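Local coordinates for fructokinase (Xylella fastidiosa, PDB 3LKI), which probably phosphorylates fructose with ATP as the phosphate donor, as a member of the PfkB family of carbohydrate kinases, at residues Pro248-Gln253 with Ala299-Ala304. Residues are numbered along the deposited sequence; the frame is centred on the assembly and turned at random.
Sequences PTFRVQ and AAAVGA. With ATP (adenosine-5'-triphosphate), chain E.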
ATOM      1  N   PRO B 248     -27.715  20.925  20.421  1.00 41.99           N
ATOM      2  CA  PRO B 248     -27.057  20.020  21.370  1.00 42.97           C
ATOM      3  C   PRO B 248     -26.972  18.623  20.768  1.00 43.58           C
ATOM      4  O   PRO B 248     -27.807  18.231  19.952  1.00 42.70           O
ATOM      5  CB  PRO B 248     -27.976  20.075  22.587  1.00 43.64           C
ATOM      6  CG  PRO B 248     -29.334  20.262  21.966  1.00 44.90           C
ATOM      7  CD  PRO B 248     -29.055  21.318  20.909  1.00 42.78           C
ATOM      8  N   THR B 249     -25.947  17.889  21.166  1.00 44.20           N
ATOM      9  CA  THR B 249     -25.750  16.542  20.670  1.00 45.49           C
ATOM     10  C   THR B 249     -26.346  15.536  21.650  1.00 44.56           C
ATOM     11  O   THR B 249     -26.970  15.907  22.646  1.00 43.82           O
ATOM     12  CB  THR B 249     -24.248  16.247  20.481  1.00 46.54           C
ATOM     13  OG1 THR B 249     -23.557  16.515  21.708  1.00 47.99           O
ATOM     14  CG2 THR B 249     -23.666  17.125  19.375  1.00 48.43           C
ATOM     15  N   PHE B 250     -26.168  14.259  21.351  1.00 43.68           N
ATOM     16  CA  PHE B 250     -26.673  13.210  22.217  1.00 44.80           C
ATOM     17  C   PHE B 250     -25.532  12.752  23.110  1.00 47.68           C
ATOM     18  O   PHE B 250     -24.365  12.942  22.777  1.00 46.80           O
ATOM     19  CB  PHE B 250     -27.207  12.063  21.365  1.00 40.15           C
ATOM     20  CG  PHE B 250     -28.474  12.404  20.647  1.00 37.34           C
ATOM     21  CD1 PHE B 250     -29.705  12.262  21.282  1.00 36.51           C
ATOM     22  CD2 PHE B 250     -28.439  12.944  19.367  1.00 34.69           C
ATOM     23  CE1 PHE B 250     -30.882  12.656  20.653  1.00 36.27           C
ATOM     24  CE2 PHE B 250     -29.609  13.341  18.729  1.00 34.85           C
ATOM     25  CZ  PHE B 250     -30.835  13.199  19.374  1.00 35.91           C
ATOM     26  N   ARG B 251     -25.865  12.176  24.256  1.00 51.49           N
ATOM     27  CA  ARG B 251     -24.843  11.700  25.174  1.00 55.71           C
ATOM     28  C   ARG B 251     -24.615  10.209  24.969  1.00 56.52           C
ATOM     29  O   ARG B 251     -25.487   9.392  25.257  1.00 56.26           O
ATOM     30  CB  ARG B 251     -25.253  11.962  26.626  1.00 58.23           C
ATOM     31  CG  ARG B 251     -26.551  11.288  27.030  1.00 63.47           C
ATOM     32  CD  ARG B 251     -26.555  10.927  28.508  1.00 67.54           C
ATOM     33  NE  ARG B 251     -27.750  10.175  28.882  1.00 71.01           N
ATOM     34  CZ  ARG B 251     -28.980  10.679  28.896  1.00 72.56           C
ATOM     35  NH1 ARG B 251     -29.185  11.946  28.558  1.00 73.76           N
ATOM     36  NH2 ARG B 251     -30.009   9.917  29.247  1.00 73.25           N
ATOM     37  N   VAL B 252     -23.444   9.855  24.455  1.00 58.03           N
ATOM     38  CA  VAL B 252     -23.122   8.455  24.234  1.00 59.77           C
ATOM     39  C   VAL B 252     -21.687   8.146  24.630  1.00 60.86           C
ATOM     40  O   VAL B 252     -20.862   9.047  24.795  1.00 60.77           O
ATOM     41  CB  VAL B 252     -23.330   8.045  22.756  1.00 60.04           C
ATOM     42  CG1 VAL B 252     -24.817   7.981  22.439  1.00 60.23           C
ATOM     43  CG2 VAL B 252     -22.628   9.031  21.836  1.00 59.12           C
ATOM     44  N   GLN B 253     -21.406   6.857  24.790  1.00 61.77           N
ATOM     45  CA  GLN B 253     -20.082   6.381  25.162  1.00 62.73           C
ATOM     46  C   GLN B 253     -19.301   6.088  23.889  1.00 62.29           C
ATOM     47  O   GLN B 253     -19.660   5.187  23.131  1.00 62.08           O
ATOM     48  CB  GLN B 253     -20.208   5.104  25.998  1.00 64.55           C
ATOM     49  CG  GLN B 253     -18.906   4.337  26.214  1.00 66.49           C
ATOM     50  CD  GLN B 253     -18.134   4.797  27.438  1.00 67.50           C
ATOM     51  OE1 GLN B 253     -17.679   5.939  27.514  1.00 68.02           O
ATOM     52  NE2 GLN B 253     -17.985   3.899  28.407  1.00 67.93           N
ATOM     53  N   ALA B 299     -29.426  14.301  12.347  1.00 16.00           N
ATOM     54  CA  ALA B 299     -28.050  14.095  11.894  1.00 16.62           C
ATOM     55  C   ALA B 299     -27.128  13.834  13.077  1.00 15.70           C
ATOM     56  O   ALA B 299     -26.270  12.955  13.015  1.00 15.63           O
ATOM     57  CB  ALA B 299     -27.554  15.292  11.086  1.00 15.84           C
ATOM     58  N   ALA B 300     -27.316  14.592  14.155  1.00 16.13           N
ATOM     59  CA  ALA B 300     -26.502  14.432  15.356  1.00 15.88           C
ATOM     60  C   ALA B 300     -26.719  13.033  15.931  1.00 17.74           C
ATOM     61  O   ALA B 300     -25.780  12.413  16.439  1.00 18.08           O
ATOM     62  CB  ALA B 300     -26.870  15.492  16.396  1.00 16.59           C
ATOM     63  N   ALA B 301     -27.955  12.537  15.837  1.00 16.13           N
ATOM     64  CA  ALA B 301     -28.282  11.207  16.341  1.00 16.20           C
ATOM     65  C   ALA B 301     -27.520  10.140  15.562  1.00 17.46           C
ATOM     66  O   ALA B 301     -26.995   9.195  16.148  1.00 17.16           O
ATOM     67  CB  ALA B 301     -29.775  10.956  16.242  1.00 16.35           C
ATOM     68  N   VAL B 302     -27.473  10.286  14.239  1.00 17.83           N
ATOM     69  CA  VAL B 302     -26.757   9.329  13.392  1.00 17.43           C
ATOM     70  C   VAL B 302     -25.278   9.333  13.773  1.00 17.65           C
ATOM     71  O   VAL B 302     -24.667   8.283  13.949  1.00 18.22           O
ATOM     72  CB  VAL B 302     -26.900   9.681  11.884  1.00 16.46           C
ATOM     73  CG1 VAL B 302     -26.188   8.632  11.043  1.00 14.93           C
ATOM     74  CG2 VAL B 302     -28.379   9.748  11.495  1.00 13.37           C
ATOM     75  N   GLY B 303     -24.710  10.528  13.912  1.00 19.29           N
ATOM     76  CA  GLY B 303     -23.311  10.649  14.293  1.00 21.42           C
ATOM     77  C   GLY B 303     -23.017  10.003  15.638  1.00 22.38           C
ATOM     78  O   GLY B 303     -21.986   9.355  15.802  1.00 22.81           O
ATOM     79  N   ALA B 304     -23.924  10.173  16.598  1.00 22.07           N
ATOM     80  CA  ALA B 304     -23.737   9.593  17.923  1.00 23.54           C
ATOM     81  C   ALA B 304     -23.728   8.064  17.891  1.00 24.30           C
ATOM     82  O   ALA B 304     -22.913   7.434  18.558  1.00 24.69           O
ATOM     83  CB  ALA B 304     -24.822  10.091  18.879  1.00 22.30           C
TER
HETATM   84  PG  ATP E 900     -14.271  13.245  11.264  1.00 71.16           P
HETATM   85  O1G ATP E 900     -13.423  14.292  10.598  1.00 70.21           O
HETATM   86  O2G ATP E 900     -15.070  12.404  10.277  1.00 70.51           O
HETATM   87  O3G ATP E 900     -13.387  12.349  12.148  1.00 71.32           O
HETATM   88  PB  ATP E 900     -15.272  15.561  12.791  1.00 65.65           P
HETATM   89  O1B ATP E 900     -14.128  15.802  13.761  1.00 66.13           O
HETATM   90  O2B ATP E 900     -15.474  16.416  11.589  1.00 65.06           O
HETATM   91  O3B ATP E 900     -15.296  14.049  12.193  1.00 68.18           O
HETATM   92  PA  ATP E 900     -16.950  15.711  15.190  1.00 56.99           P
HETATM   93  O1A ATP E 900     -16.108  14.770  16.015  1.00 56.86           O
HETATM   94  O2A ATP E 900     -16.927  17.182  15.466  1.00 57.37           O
HETATM   95  O3A ATP E 900     -16.646  15.533  13.599  1.00 62.37           O
HETATM   96  O5' ATP E 900     -18.666  15.200  14.653  1.00 54.19           O
HETATM   97  C5' ATP E 900     -19.678  14.459  14.034  1.00 49.20           C
HETATM   98  C4' ATP E 900     -20.991  14.669  14.759  1.00 46.42           C
HETATM   99  O4' ATP E 900     -21.022  13.401  15.434  1.00 45.01           O
HETATM  100  C3' ATP E 900     -21.027  15.640  15.970  1.00 44.84           C
HETATM  101  O3' ATP E 900     -21.430  16.951  15.634  1.00 43.72           O
HETATM  102  C2' ATP E 900     -21.945  14.941  16.886  1.00 44.63           C
HETATM  103  O2' ATP E 900     -23.324  15.202  16.535  1.00 42.64           O
HETATM  104  C1' ATP E 900     -21.557  13.496  16.754  1.00 44.69           C
HETATM  105  N9  ATP E 900     -20.482  13.179  17.808  1.00 44.91           N
HETATM  106  C8  ATP E 900     -19.105  13.069  17.661  1.00 44.44           C
HETATM  107  N7  ATP E 900     -18.483  12.772  18.836  1.00 45.50           N
HETATM  108  C5  ATP E 900     -19.437  12.679  19.761  1.00 45.10           C
HETATM  109  C6  ATP E 900     -19.518  12.383  21.227  1.00 45.42           C
HETATM  110  N6  ATP E 900     -18.386  12.127  21.914  1.00 43.81           N
HETATM  111  N1  ATP E 900     -20.779  12.382  21.860  1.00 45.94           N
HETATM  112  C2  ATP E 900     -21.977  12.641  21.185  1.00 44.95           C
HETATM  113  N3  ATP E 900     -21.973  12.917  19.837  1.00 44.69           N
HETATM  114  C4  ATP E 900     -20.764  12.942  19.093  1.00 44.94           C
HETATM  115  O   HOH W   1     -24.668  13.676  18.595  1.00 35.23           O
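The Phe250 ring turns its CD2–CE2 edge to helix 289-307: Ala300 C lies near the ring plane, 3.8 Å from Phe250 CD2. The Ala301 methyl comes in from one side of that plane, just beyond the rim, with its CB 3.4 Å from Phe250 CE2. CG of Phe250 stands anti to its own carbonyl carbon and beside the backbone N (chi1 -71°), which swings the ring toward the helix so that this edge reaches it; Arg297 of the same helix and Ile326 of helix 319-328 also touch the ring. The second flat group, the adenine of ATP, runs roughly parallel to the phenyl but does not stack on it. Val252 CG2 sits under one adenine face, 3.7 Å from ATP C2, and Thr249 lies toward the other, its CG2 3.4 Å from ATP O2'.

In this ribokinase-fold kinase the loop following strand 244-247 and the helix 289-307 together form one wall of the nucleotide pocket. Ala304 fills the angle between them: its CB packs against Phe250 CB at 4.0 Å and against CG2 of Val252. No direct hydrogen bond joins the two segments. A water bridges them instead, accepting from Phe250 N, donating to Ala300 O at 2.7 Å, and hydrogen-bonding ATP O2', so the ribose hydroxyl is tied through one water to the loop and to the helix. Gly303, without a side chain, brings its CA to 3.8 Å from ATP O4', and the ribose lies close against the helix there. Thr249 OG1 is hydrogen-bonded to Ala233 O, while Lys195 NZ hydrogen-bonds the nucleotide from elsewhere in the pocket.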